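Local coordinates for protein alpha-glucosidase (Bacteroides thetaiotaomicron, PDB 5XFM) that hydrolyses beta-L-arabinopyranosides and alpha-galactosides, as a bifunctional glycoside hydrolase of family 97, at residues E98-L103 against G112-V117; Q151-L156 against L198-N203; P284-K289 against Y445-G450; M598-T603 against V622-K627. The protein carries 1 engineered substitution. One frame throughout, in Å; residues are numbered along the deposited sequence.

Contact 1: residues E98-L103 against G112-V117; sequences ELTCHL and GVIFRV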
loop_
_atom_site.group_PDB
_atom_site.type_symbol
_atom_site.label_atom_id
_atom_site.label_comp_id
_atom_site.label_asym_id
_atom_site.label_seq_id
_atom_site.Cartn_x
_atom_site.Cartn_y
_atom_site.Cartn_z
ATOM N N GLU A 98 -11.484 15.470 -17.739
ATOM C CA GLU A 98 -11.835 14.144 -18.223
ATOM C C GLU A 98 -12.016 14.094 -19.735
ATOM O O GLU A 98 -12.817 14.839 -20.306
ATOM C CB GLU A 98 -13.114 13.657 -17.548
ATOM C CG GLU A 98 -13.480 12.232 -17.897
ATOM C CD GLU A 98 -14.850 11.845 -17.375
ATOM O OE1 GLU A 98 -14.914 11.056 -16.410
ATOM O OE2 GLU A 98 -15.860 12.343 -17.921
ATOM N N LEU A 99 -11.251 13.221 -20.374
ATOM C CA LEU A 99 -11.365 12.972 -21.803
ATOM C C LEU A 99 -11.995 11.610 -22.056
ATOM O O LEU A 99 -11.466 10.597 -21.625
ATOM C CB LEU A 99 -9.994 13.037 -22.472
ATOM C CG LEU A 99 -9.973 12.613 -23.941
ATOM C CD1 LEU A 99 -10.833 13.555 -24.780
ATOM C CD2 LEU A 99 -8.549 12.547 -24.469
ATOM N N THR A 100 -13.123 11.582 -22.751
ATOM C CA THR A 100 -13.740 10.321 -23.135
ATOM C C THR A 100 -13.542 10.081 -24.621
ATOM O O THR A 100 -13.964 10.878 -25.451
ATOM C CB THR A 100 -15.248 10.275 -22.805
ATOM O OG1 THR A 100 -15.449 10.521 -21.406
ATOM C CG2 THR A 100 -15.820 8.905 -23.156
ATOM N N CYS A 101 -12.862 8.992 -24.943
ATOM C CA CYS A 101 -12.597 8.610 -26.322
ATOM C C CYS A 101 -13.456 7.422 -26.748
ATOM O O CYS A 101 -13.530 6.407 -26.048
ATOM C CB CYS A 101 -11.113 8.282 -26.502
ATOM S SG CYS A 101 -10.027 9.699 -26.204
ATOM N N HIS A 102 -14.103 7.561 -27.900
ATOM C CA HIS A 102 -14.917 6.489 -28.452
ATOM C C HIS A 102 -14.204 5.816 -29.609
ATOM O O HIS A 102 -13.989 6.423 -30.659
ATOM C CB HIS A 102 -16.287 7.017 -28.892
ATOM C CG HIS A 102 -17.117 7.549 -27.765
ATOM N ND1 HIS A 102 -17.031 8.852 -27.324
ATOM C CD2 HIS A 102 -18.055 6.953 -26.993
ATOM C CE1 HIS A 102 -17.876 9.033 -26.323
ATOM N NE2 HIS A 102 -18.512 7.896 -26.105
ATOM N N LEU A 103 -13.835 4.555 -29.398
ATOM C CA LEU A 103 -13.056 3.796 -30.366
ATOM C C LEU A 103 -13.887 2.715 -31.036
ATOM O O LEU A 103 -14.850 2.206 -30.464
ATOM C CB LEU A 103 -11.839 3.145 -29.702
ATOM C CG LEU A 103 -10.897 4.024 -28.888
ATOM C CD1 LEU A 103 -9.796 3.166 -28.278
ATOM C CD2 LEU A 103 -10.309 5.102 -29.764
ATOM N N GLY A 112 -14.758 2.152 -25.224
ATOM C CA GLY A 112 -14.449 3.477 -24.706
ATOM C C GLY A 112 -13.136 3.526 -23.928
ATOM O O GLY A 112 -12.725 2.528 -23.335
ATOM N N VAL A 113 -12.460 4.675 -23.952
ATOM C CA VAL A 113 -11.309 4.916 -23.073
ATOM C C VAL A 113 -11.472 6.260 -22.372
ATOM O O VAL A 113 -11.682 7.277 -23.018
ATOM C CB VAL A 113 -9.959 4.905 -23.842
ATOM C CG1 VAL A 113 -8.782 4.938 -22.871
ATOM C CG2 VAL A 113 -9.860 3.697 -24.743
ATOM N N ILE A 114 -11.378 6.260 -21.048
ATOM C CA ILE A 114 -11.584 7.471 -20.258
ATOM C C ILE A 114 -10.327 7.861 -19.505
ATOM O O ILE A 114 -9.778 7.053 -18.752
ATOM C CB ILE A 114 -12.727 7.307 -19.230
ATOM C CG1 ILE A 114 -14.059 7.070 -19.935
ATOM C CG2 ILE A 114 -12.833 8.546 -18.351
ATOM C CD1 ILE A 114 -14.330 5.641 -20.270
ATOM N N PHE A 115 -9.908 9.110 -19.695
ATOM C CA PHE A 115 -8.765 9.695 -18.998
ATOM C C PHE A 115 -9.208 10.766 -18.009
ATOM O O PHE A 115 -9.949 11.671 -18.368
ATOM C CB PHE A 115 -7.780 10.323 -19.992
ATOM C CG PHE A 115 -7.279 9.377 -21.049
ATOM C CD1 PHE A 115 -7.993 9.177 -22.219
ATOM C CD2 PHE A 115 -6.079 8.698 -20.874
ATOM C CE1 PHE A 115 -7.523 8.317 -23.198
ATOM C CE2 PHE A 115 -5.603 7.830 -21.848
ATOM C CZ PHE A 115 -6.325 7.640 -23.011
ATOM N N ARG A 116 -8.787 10.646 -16.758
ATOM C CA ARG A 116 -8.981 11.710 -15.779
ATOM C C ARG A 116 -7.629 12.250 -15.358
ATOM O O ARG A 116 -6.820 11.540 -14.765
ATOM C CB ARG A 116 -9.768 11.204 -14.573
ATOM C CG ARG A 116 -11.210 10.877 -14.901
ATOM C CD ARG A 116 -11.929 10.216 -13.739
ATOM N NE ARG A 116 -13.307 9.903 -14.102
ATOM C CZ ARG A 116 -14.142 9.204 -13.340
ATOM N NH1 ARG A 116 -13.736 8.724 -12.170
ATOM N NH2 ARG A 116 -15.380 8.970 -13.758
ATOM N N VAL A 117 -7.377 13.508 -15.686
ATOM C CA VAL A 117 -6.081 14.101 -15.422
ATOM C C VAL A 117 -6.182 15.227 -14.406
ATOM O O VAL A 117 -6.744 16.283 -14.695
ATOM C CB VAL A 117 -5.434 14.631 -16.715
ATOM C CG1 VAL A 117 -3.994 15.039 -16.454
ATOM C CG2 VAL A 117 -5.489 13.569 -17.802
HETATM O O HOH W 1 -16.903 9.442 -16.789
#
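Leu99 and Phe115 form a hydrogen-bonded pair in an antiparallel hairpin whose segment axes come within 4.6 Å, and their side chains lie alongside each other, Leu99 CD2 4.1 Å from Phe115 CD1. This is the tight face. Cys101 SG meets the rim of the Phe115 ring, 4.1 Å from CE1, a sulfur-aromatic contact at the edge. The ring CG stands anti to its own carbonyl carbon (chi1 -56°), which carries CE1 toward the cysteine. Farther along, Leu103 CD1 presses on Val113 CG2 at 3.6 Å. Val17 and Val19 of strand 17-20 and Val30 of strand 26-31 close over Leu99, and Leu28 and Val30 over Phe115, as expected of two sheets packed in a sandwich.

The other face, with Glu98, Thr100, Ile114 and Arg116, is looser and partly open to solvent. Glu98 CG rests 3.8 Å from Ile114 CG2, and its extended chain runs beside that of Arg116. Arg116 NE donates to the anti lone pair of Glu98 OE1 at 3.0 Å and 160°, the carboxylate and guanidinium planes being only 23° apart. NH2 adds a weak bond to the same oxygen. Water 1 donates to Glu98 OE1 at 2.6 Å and accepts weakly from Arg116 NH2, bridging the pair. A methionine in place of Arg116 would probably leave the Glu98 carboxylate without its counter-charge and more free to turn. Apolar packing and the backbone ladder thus secure the inner side, while the outer side is tied by a hydrated ion pair, consistent with its partial exposure.

Contact 2: residues Q151-L156 against L198-N203; sequences QTTTFL and LFRIGN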
loop_
_atom_site.group_PDB
_atom_site.type_symbol
_atom_site.label_atom_id
_atom_site.label_comp_id
_atom_site.label_asym_id
_atom_site.label_seq_id
_atom_site.Cartn_x
_atom_site.Cartn_y
_atom_site.Cartn_z
ATOM N N GLN A 151 16.648 7.149 -20.955
ATOM C CA GLN A 151 17.532 7.338 -19.808
ATOM C C GLN A 151 16.853 6.969 -18.486
ATOM O O GLN A 151 17.398 7.214 -17.410
ATOM C CB GLN A 151 18.024 8.787 -19.740
ATOM C CG GLN A 151 16.969 9.802 -19.320
ATOM C CD GLN A 151 16.022 10.212 -20.441
ATOM O OE1 GLN A 151 15.905 9.533 -21.463
ATOM N NE2 GLN A 151 15.327 11.328 -20.241
ATOM N N THR A 152 15.660 6.389 -18.568
ATOM C CA THR A 152 14.856 6.115 -17.377
ATOM C C THR A 152 15.430 4.990 -16.521
ATOM O O THR A 152 15.761 3.924 -17.042
ATOM C CB THR A 152 13.412 5.734 -17.751
ATOM O OG1 THR A 152 12.798 6.808 -18.476
ATOM C CG2 THR A 152 12.606 5.415 -16.501
ATOM N N THR A 153 15.547 5.220 -15.212
ATOM C CA THR A 153 15.894 4.127 -14.297
ATOM C C THR A 153 14.696 3.713 -13.428
ATOM O O THR A 153 13.677 4.402 -13.378
ATOM C CB THR A 153 17.093 4.483 -13.397
ATOM O OG1 THR A 153 16.858 5.734 -12.745
ATOM C CG2 THR A 153 18.364 4.578 -14.228
ATOM N N THR A 154 14.817 2.571 -12.758
ATOM C CA THR A 154 13.662 1.948 -12.116
ATOM C C THR A 154 13.879 1.575 -10.647
ATOM O O THR A 154 14.996 1.280 -10.225
ATOM C CB THR A 154 13.248 0.667 -12.877
ATOM O OG1 THR A 154 14.139 -0.397 -12.531
ATOM C CG2 THR A 154 13.308 0.881 -14.389
ATOM N N PHE A 155 12.788 1.581 -9.884
ATOM C CA PHE A 155 12.771 1.146 -8.489
ATOM C C PHE A 155 11.654 0.117 -8.342
ATOM O O PHE A 155 10.531 0.456 -7.954
ATOM C CB PHE A 155 12.546 2.326 -7.534
ATOM C CG PHE A 155 13.607 3.401 -7.612
ATOM C CD1 PHE A 155 13.699 4.237 -8.716
ATOM C CD2 PHE A 155 14.481 3.605 -6.558
ATOM C CE1 PHE A 155 14.664 5.230 -8.784
ATOM C CE2 PHE A 155 15.446 4.601 -6.614
ATOM C CZ PHE A 155 15.536 5.414 -7.729
ATOM N N LEU A 156 11.971 -1.136 -8.653
ATOM C CA LEU A 156 10.973 -2.196 -8.758
ATOM C C LEU A 156 11.253 -3.407 -7.870
ATOM O O LEU A 156 12.407 -3.748 -7.604
ATOM C CB LEU A 156 10.883 -2.675 -10.212
ATOM C CG LEU A 156 10.831 -1.598 -11.297
ATOM C CD1 LEU A 156 10.967 -2.191 -12.697
ATOM C CD2 LEU A 156 9.525 -0.841 -11.173
ATOM N N LEU A 198 8.014 2.528 -9.489
ATOM C CA LEU A 198 8.590 3.868 -9.535
ATOM C C LEU A 198 9.675 3.989 -10.604
ATOM O O LEU A 198 10.550 3.140 -10.726
ATOM C CB LEU A 198 9.159 4.258 -8.164
ATOM C CG LEU A 198 9.728 5.680 -8.066
ATOM C CD1 LEU A 198 8.655 6.739 -8.377
ATOM C CD2 LEU A 198 10.342 5.940 -6.709
ATOM N N PHE A 199 9.607 5.065 -11.371
ATOM C CA PHE A 199 10.558 5.329 -12.436
ATOM C C PHE A 199 11.127 6.730 -12.300
ATOM O O PHE A 199 10.399 7.684 -12.034
ATOM C CB PHE A 199 9.907 5.168 -13.804
ATOM C CG PHE A 199 9.410 3.781 -14.089
ATOM C CD1 PHE A 199 8.160 3.374 -13.652
ATOM C CD2 PHE A 199 10.174 2.898 -14.834
ATOM C CE1 PHE A 199 7.693 2.100 -13.932
ATOM C CE2 PHE A 199 9.711 1.628 -15.118
ATOM C CZ PHE A 199 8.468 1.228 -14.664
ATOM N N ARG A 200 12.444 6.835 -12.443
ATOM C CA ARG A 200 13.103 8.126 -12.500
ATOM C C ARG A 200 13.425 8.465 -13.949
ATOM O O ARG A 200 14.138 7.720 -14.632
ATOM C CB ARG A 200 14.369 8.135 -11.645
ATOM C CG ARG A 200 15.152 9.440 -11.728
ATOM C CD ARG A 200 16.234 9.519 -10.660
ATOM N NE ARG A 200 17.368 8.645 -10.927
ATOM C CZ ARG A 200 18.368 8.953 -11.745
ATOM N NH1 ARG A 200 18.360 10.115 -12.391
ATOM N NH2 ARG A 200 19.371 8.095 -11.922
ATOM N N ILE A 201 12.865 9.579 -14.414
ATOM C CA ILE A 201 12.992 9.996 -15.805
ATOM C C ILE A 201 14.229 10.882 -15.991
ATOM O O ILE A 201 14.123 12.059 -16.339
ATOM C CB ILE A 201 11.728 10.744 -16.273
ATOM C CG1 ILE A 201 10.468 10.037 -15.748
ATOM C CG2 ILE A 201 11.686 10.837 -17.794
ATOM C CD1 ILE A 201 10.288 8.621 -16.275
ATOM N N GLY A 202 15.402 10.305 -15.747
ATOM C CA GLY A 202 16.644 11.045 -15.835
ATOM C C GLY A 202 16.635 12.203 -14.862
ATOM O O GLY A 202 16.564 12.011 -13.647
ATOM N N ASN A 203 16.690 13.413 -15.404
ATOM C CA ASN A 203 16.631 14.616 -14.585
ATOM C C ASN A 203 15.284 15.329 -14.712
ATOM O O ASN A 203 15.088 16.398 -14.141
ATOM C CB ASN A 203 17.778 15.558 -14.944
ATOM C CG ASN A 203 19.138 14.901 -14.768
ATOM O OD1 ASN A 203 19.918 14.802 -15.715
ATOM N ND2 ASN A 203 19.408 14.409 -13.562
HETATM O O HOH W 2 17.405 7.769 -14.679
#
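Arg200 and Thr153 pair backbone to backbone, each N donating to the other's O at 2.9 Å, and their side chains set out the same way. Arg200 CB touches both neighbours on that face, Thr153 OG1 at 3.6 Å and the edge of the Phe155 ring at CE1, 4.1 Å off. The chain then bends at chi3 (73°), folding the guanidinium back beside the threonine. NE passes near Thr153 OG1 without bonding to it; both instead bond to Asp180 OD1, NE as part of a salt bridge. Asp180 belongs to strand 178-182, so strand 153-156 is gripped from both flanks in the long antiparallel sheet of the N-terminal domain. Over the middle of the guanidinium sits water 2, 3.2 Å above its plane and within bonding distance of Gln151 O, Thr153 OG1 and Arg200 O, more acceptors than its two protons can serve at once. At the tip, NH1 turns to Gly202 O at 2.9 Å, approaching from above the carbonyl plane. On the reverse face Phe199 takes the methyls of two threonines, its CE2 3.7 Å from Thr154 CG2 and its CB 3.8 Å from Thr152 CG2, while Phe148 stacks on its ring and Tyr232 meets it edge-to-face.

Contact 3: residues P284-K289 against Y445-G450; sequences PLYETK and YPNYVG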
loop_
_atom_site.group_PDB
_atom_site.type_symbol
_atom_site.label_atom_id
_atom_site.label_comp_id
_atom_site.label_asym_id
_atom_site.label_seq_id
_atom_site.Cartn_x
_atom_site.Cartn_y
_atom_site.Cartn_z
ATOM N N PRO A 284 -17.090 4.133 -2.349
ATOM C CA PRO A 284 -17.495 3.040 -1.454
ATOM C C PRO A 284 -18.494 2.092 -2.107
ATOM O O PRO A 284 -19.407 2.542 -2.797
ATOM C CB PRO A 284 -18.129 3.775 -0.271
ATOM C CG PRO A 284 -17.408 5.075 -0.223
ATOM C CD PRO A 284 -17.133 5.440 -1.665
ATOM N N LEU A 285 -18.313 0.795 -1.887
ATOM C CA LEU A 285 -19.187 -0.217 -2.473
ATOM C C LEU A 285 -20.305 -0.615 -1.513
ATOM O O LEU A 285 -21.247 -1.311 -1.900
ATOM C CB LEU A 285 -18.376 -1.439 -2.892
ATOM C CG LEU A 285 -17.489 -1.169 -4.116
ATOM C CD1 LEU A 285 -16.442 -2.258 -4.296
ATOM C CD2 LEU A 285 -18.329 -0.997 -5.381
ATOM N N TYR A 286 -20.200 -0.166 -0.265
ATOM C CA TYR A 286 -21.305 -0.279 0.681
ATOM C C TYR A 286 -21.180 0.757 1.791
ATOM O O TYR A 286 -20.139 1.393 1.966
ATOM C CB TYR A 286 -21.429 -1.697 1.269
ATOM C CG TYR A 286 -20.174 -2.328 1.836
ATOM C CD1 TYR A 286 -19.359 -3.121 1.039
ATOM C CD2 TYR A 286 -19.826 -2.168 3.175
ATOM C CE1 TYR A 286 -18.223 -3.720 1.545
ATOM C CE2 TYR A 286 -18.683 -2.771 3.695
ATOM C CZ TYR A 286 -17.887 -3.541 2.870
ATOM O OH TYR A 286 -16.751 -4.140 3.357
ATOM N N GLU A 287 -22.294 0.967 2.483
ATOM C CA GLU A 287 -22.366 1.889 3.598
ATOM C C GLU A 287 -22.252 1.050 4.867
ATOM O O GLU A 287 -22.707 -0.099 4.893
ATOM C CB GLU A 287 -23.692 2.656 3.574
ATOM C CG GLU A 287 -23.862 3.656 2.411
ATOM C CD GLU A 287 -23.026 4.922 2.532
ATOM O OE1 GLU A 287 -23.620 6.022 2.571
ATOM O OE2 GLU A 287 -21.781 4.826 2.557
ATOM N N THR A 288 -21.615 1.581 5.903
ATOM C CA THR A 288 -21.540 0.836 7.149
ATOM C C THR A 288 -22.374 1.484 8.253
ATOM O O THR A 288 -22.521 2.702 8.300
ATOM C CB THR A 288 -20.089 0.672 7.631
ATOM O OG1 THR A 288 -20.056 -0.225 8.752
ATOM C CG2 THR A 288 -19.491 2.011 8.021
ATOM N N LYS A 289 -22.920 0.649 9.131
ATOM C CA LYS A 289 -23.652 1.113 10.303
ATOM C C LYS A 289 -22.716 1.241 11.501
ATOM O O LYS A 289 -23.105 1.739 12.557
ATOM C CB LYS A 289 -24.785 0.142 10.655
ATOM C CG LYS A 289 -25.831 -0.052 9.566
ATOM C CD LYS A 289 -26.852 -1.116 9.968
ATOM C CE LYS A 289 -27.843 -1.405 8.845
ATOM N NZ LYS A 289 -28.166 -0.167 8.076
ATOM N N TYR A 445 -13.941 -0.016 0.713
ATOM C CA TYR A 445 -14.444 -0.819 1.842
ATOM C C TYR A 445 -14.298 -0.127 3.205
ATOM O O TYR A 445 -13.191 -0.025 3.735
ATOM C CB TYR A 445 -13.720 -2.166 1.891
ATOM C CG TYR A 445 -13.717 -2.910 0.575
ATOM C CD1 TYR A 445 -14.820 -3.653 0.171
ATOM C CD2 TYR A 445 -12.614 -2.853 -0.272
ATOM C CE1 TYR A 445 -14.817 -4.332 -1.034
ATOM C CE2 TYR A 445 -12.603 -3.521 -1.468
ATOM C CZ TYR A 445 -13.703 -4.259 -1.849
ATOM O OH TYR A 445 -13.686 -4.926 -3.053
ATOM N N PRO A 446 -15.425 0.300 3.797
ATOM C CA PRO A 446 -15.470 1.057 5.060
ATOM C C PRO A 446 -14.764 0.374 6.231
ATOM O O PRO A 446 -14.285 1.070 7.127
ATOM C CB PRO A 446 -16.972 1.169 5.351
ATOM C CG PRO A 446 -17.634 1.024 4.023
ATOM C CD PRO A 446 -16.767 0.091 3.225
ATOM N N ASN A 447 -14.703 -0.955 6.230
ATOM C CA ASN A 447 -14.106 -1.687 7.352
ATOM C C ASN A 447 -12.708 -2.232 7.055
ATOM O O ASN A 447 -12.131 -2.962 7.855
ATOM C CB ASN A 447 -15.030 -2.830 7.792
ATOM C CG ASN A 447 -15.392 -3.771 6.653
ATOM O OD1 ASN A 447 -15.633 -3.342 5.520
ATOM N ND2 ASN A 447 -15.451 -5.055 6.957
ATOM N N TYR A 448 -12.155 -1.849 5.911
ATOM C CA TYR A 448 -10.793 -2.227 5.572
ATOM C C TYR A 448 -9.797 -1.410 6.391
ATOM O O TYR A 448 -9.851 -0.189 6.395
ATOM C CB TYR A 448 -10.539 -2.042 4.074
ATOM C CG TYR A 448 -9.081 -2.143 3.713
ATOM C CD1 TYR A 448 -8.431 -3.374 3.700
ATOM C CD2 TYR A 448 -8.348 -1.008 3.400
ATOM C CE1 TYR A 448 -7.092 -3.473 3.383
ATOM C CE2 TYR A 448 -7.009 -1.096 3.082
ATOM C CZ TYR A 448 -6.387 -2.328 3.072
ATOM O OH TYR A 448 -5.052 -2.405 2.756
ATOM N N VAL A 449 -8.904 -2.080 7.114
ATOM C CA VAL A 449 -7.946 -1.348 7.943
ATOM C C VAL A 449 -6.478 -1.738 7.708
ATOM O O VAL A 449 -5.662 -1.691 8.631
ATOM C CB VAL A 449 -8.278 -1.498 9.439
ATOM C CG1 VAL A 449 -9.627 -0.838 9.746
ATOM C CG2 VAL A 449 -8.268 -2.964 9.860
ATOM N N GLY A 450 -6.141 -2.110 6.475
ATOM C CA GLY A 450 -4.748 -2.290 6.119
ATOM C C GLY A 450 -4.358 -3.637 5.547
ATOM O O GLY A 450 -5.077 -4.626 5.696
#
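Pro446 is the bump of this contact, and the hollow that receives it is formed by Tyr286 and Thr288. Its CD sits over one face of the Tyr286 ring, 3.9 Å from the centroid and offset toward the rim, in a CH-pi contact. Its CG meets Tyr286 O at 3.3 Å, and Pro446 CB lies 3.8 Å from Thr288 CG2, the two side chains running antiparallel. The tyrosine ring is itself a wedge: CG lies between the backbone N and the carbonyl carbon (chi1 50°), and the ring reaches across to the other segment. There Tyr286 CE1 abuts the edge of the Tyr445 ring, 3.7 Å from Tyr445 CD1, the two side chains crossing at about a right angle. Leu285 CD1 fills in beside the hydroxyl end of Tyr445, whose OH is bound by Glu417. At the end of the wedge, Tyr286 OH donates to Asn447 OD1 at 2.6 Å, in the carbonyl plane and on a lone pair. Asn447 ND2 bonds to Leu420 O and Leu428 O, which holds the amide with OD1 facing the tyrosine. A valine in place of Tyr286 would probably open a gap beside Pro446 and leave Asn447 OD1 without its donor. Tyr445 to Tyr448 form a type I turn linking helix 441-444 to strand 448-451, an alpha-beta connection of the TIM-barrel type at the strand's N-terminal end.

Contact 4: residues M598-T603 against V622-K627; sequences MFAGKT and VKENGK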
loop_
_atom_site.group_PDB
_atom_site.type_symbol
_atom_site.label_atom_id
_atom_site.label_comp_id
_atom_site.label_asym_id
_atom_site.label_seq_id
_atom_site.Cartn_x
_atom_site.Cartn_y
_atom_site.Cartn_z
ATOM N N MET A 598 5.306 24.679 8.931
ATOM C CA MET A 598 4.683 24.004 10.069
ATOM C C MET A 598 5.013 24.625 11.420
ATOM O O MET A 598 4.129 24.917 12.224
ATOM C CB MET A 598 5.138 22.539 10.131
ATOM C CG MET A 598 5.519 21.893 8.810
ATOM S SD MET A 598 4.085 21.517 7.796
ATOM C CE MET A 598 4.849 20.521 6.523
ATOM N N PHE A 599 6.305 24.796 11.665
ATOM C CA PHE A 599 6.791 25.153 12.986
ATOM C C PHE A 599 7.066 26.642 13.158
ATOM O O PHE A 599 7.591 27.054 14.191
ATOM C CB PHE A 599 8.042 24.334 13.277
ATOM C CG PHE A 599 7.793 22.857 13.252
ATOM C CD1 PHE A 599 6.622 22.336 13.776
ATOM C CD2 PHE A 599 8.706 21.991 12.681
ATOM C CE1 PHE A 599 6.377 20.978 13.752
ATOM C CE2 PHE A 599 8.466 20.628 12.654
ATOM C CZ PHE A 599 7.298 20.124 13.190
ATOM N N ALA A 600 6.708 27.425 12.138
ATOM C CA ALA A 600 6.610 28.889 12.209
ATOM C C ALA A 600 7.665 29.538 13.103
ATOM O O ALA A 600 8.856 29.449 12.829
ATOM C CB ALA A 600 5.212 29.290 12.681
ATOM N N GLY A 601 7.213 30.174 14.179
ATOM C CA GLY A 601 8.095 30.759 15.173
ATOM C C GLY A 601 7.804 30.093 16.501
ATOM O O GLY A 601 7.424 30.750 17.471
ATOM N N LYS A 602 8.006 28.781 16.548
ATOM C CA LYS A 602 7.544 27.976 17.672
ATOM C C LYS A 602 8.649 27.172 18.354
ATOM O O LYS A 602 9.762 27.036 17.839
ATOM C CB LYS A 602 6.450 27.028 17.176
ATOM C CG LYS A 602 5.232 27.741 16.606
ATOM C CD LYS A 602 4.173 26.750 16.155
ATOM C CE LYS A 602 3.086 27.436 15.340
ATOM N NZ LYS A 602 2.001 26.494 14.960
ATOM N N THR A 603 8.320 26.638 19.525
ATOM C CA THR A 603 9.213 25.734 20.229
ATOM C C THR A 603 8.730 24.312 20.045
ATOM O O THR A 603 7.655 23.954 20.523
ATOM C CB THR A 603 9.283 26.047 21.740
ATOM O OG1 THR A 603 9.711 27.400 21.945
ATOM C CG2 THR A 603 10.241 25.091 22.441
ATOM N N VAL A 622 12.293 27.284 16.560
ATOM C CA VAL A 622 12.333 27.512 15.126
ATOM C C VAL A 622 11.900 28.955 14.878
ATOM O O VAL A 622 10.807 29.360 15.265
ATOM C CB VAL A 622 11.422 26.525 14.377
ATOM C CG1 VAL A 622 11.407 26.829 12.882
ATOM C CG2 VAL A 622 11.878 25.095 14.636
ATOM N N LYS A 623 12.781 29.723 14.245
ATOM C CA LYS A 623 12.565 31.153 14.023
ATOM C C LYS A 623 11.524 31.399 12.915
ATOM O O LYS A 623 11.245 30.502 12.127
ATOM C CB LYS A 623 13.921 31.822 13.744
ATOM C CG LYS A 623 13.906 33.270 13.276
ATOM C CD LYS A 623 13.240 34.120 14.357
ATOM C CE LYS A 623 13.917 35.443 14.574
ATOM N NZ LYS A 623 14.796 35.329 15.776
ATOM N N GLU A 624 10.993 32.622 12.841
ATOM C CA GLU A 624 9.926 33.017 11.916
ATOM C C GLU A 624 10.181 32.701 10.450
ATOM O O GLU A 624 9.246 32.600 9.656
ATOM C CB GLU A 624 9.681 34.524 12.063
ATOM C CG GLU A 624 8.520 34.892 12.953
ATOM C CD GLU A 624 7.248 34.185 12.532
ATOM O OE1 GLU A 624 6.829 34.364 11.369
ATOM O OE2 GLU A 624 6.676 33.438 13.353
ATOM N N ASN A 625 11.447 32.537 10.099
ATOM C CA ASN A 625 11.810 32.136 8.754
ATOM C C ASN A 625 11.516 30.661 8.463
ATOM O O ASN A 625 11.378 30.274 7.306
ATOM C CB ASN A 625 13.286 32.456 8.518
ATOM C CG ASN A 625 14.186 31.865 9.590
ATOM O OD1 ASN A 625 13.779 30.982 10.345
ATOM N ND2 ASN A 625 15.419 32.356 9.664
ATOM N N GLY A 626 11.401 29.843 9.506
ATOM C CA GLY A 626 11.114 28.433 9.301
ATOM C C GLY A 626 12.400 27.663 9.060
ATOM O O GLY A 626 12.379 26.494 8.672
ATOM N N LYS A 627 13.522 28.341 9.277
ATOM C CA LYS A 627 14.845 27.786 9.028
ATOM C C LYS A 627 15.284 26.764 10.063
ATOM O O LYS A 627 15.716 27.139 11.153
ATOM C CB LYS A 627 15.888 28.908 9.021
ATOM C CG LYS A 627 16.040 29.645 7.703
ATOM C CD LYS A 627 15.403 28.900 6.550
ATOM C CE LYS A 627 15.351 29.778 5.313
ATOM N NZ LYS A 627 14.453 29.196 4.281
#
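Val622 N donates to Lys602 O at 2.8 Å, almost straight at 174°. It extends the pairing of two antiparallel neighbours, strands 603-609 and 615-621, in the six-stranded sheet of the C-terminal domain, just where both chains pass into loops. The bond continues the ladder by one step beyond strand 615-621.

Next to this bond Gly601 CA approaches Val622 O to 3.1 Å, a CA-H...O contact. Side-chain packing is modest and centres on the buried Val622. Its two methyls divide the work: CG1, anti to the backbone N (chi1 177°), lies 3.7 Å from Ala600 O, whereas CG2 turns to Phe599 CB at 4.1 Å. The Phe599 ring leads away from the contact and packs on Trp578 and Leu580 of strand 577-584, so the short 3-10 segment that carries it is tied to the core of the domain while its CB supports the valine.

The side bearing Gly601 and Glu624 is exposed to solvent. Glu624, bent at chi2, brings OE2 back over the Gly601 backbone, 3.5 Å from CA, without a hydrogen bond. The carbonyl oxygens of Ala600 and Lys623 come so close that the local geometry there is doubtful. Residues Lys623 to Gly626 make a type I turn, and Gly626, at positive phi, leads the chain into strand 627-632. An Asx turn overlaps it: Asn625 OD1 accepts from Lys627 N at 2.9 Å, with the donor standing well above the plane of the side-chain carbonyl.

In the fold
The four contacts follow one another along the chain, each closing before the next opens. Contacts 1 and 2 belong to the N-terminal region and to the same nine-stranded antiparallel sheet, yet their centres lie 27 Å apart because the hairpin of contact 1 is near one end of the strand order and contact 2 near the other. Contact 3 joins the loop that precedes the first strand of the parallel barrel sheet to the start of strand 448-451; it lies across the chain's centre from contact 2, their centres about 35 Å apart. Contact 4, in the C-terminal sheet, has its centre about 46 Å from that of contact 1. None touches another: two lie in the N-terminal region, one at the barrel and one in the C-terminal sheet.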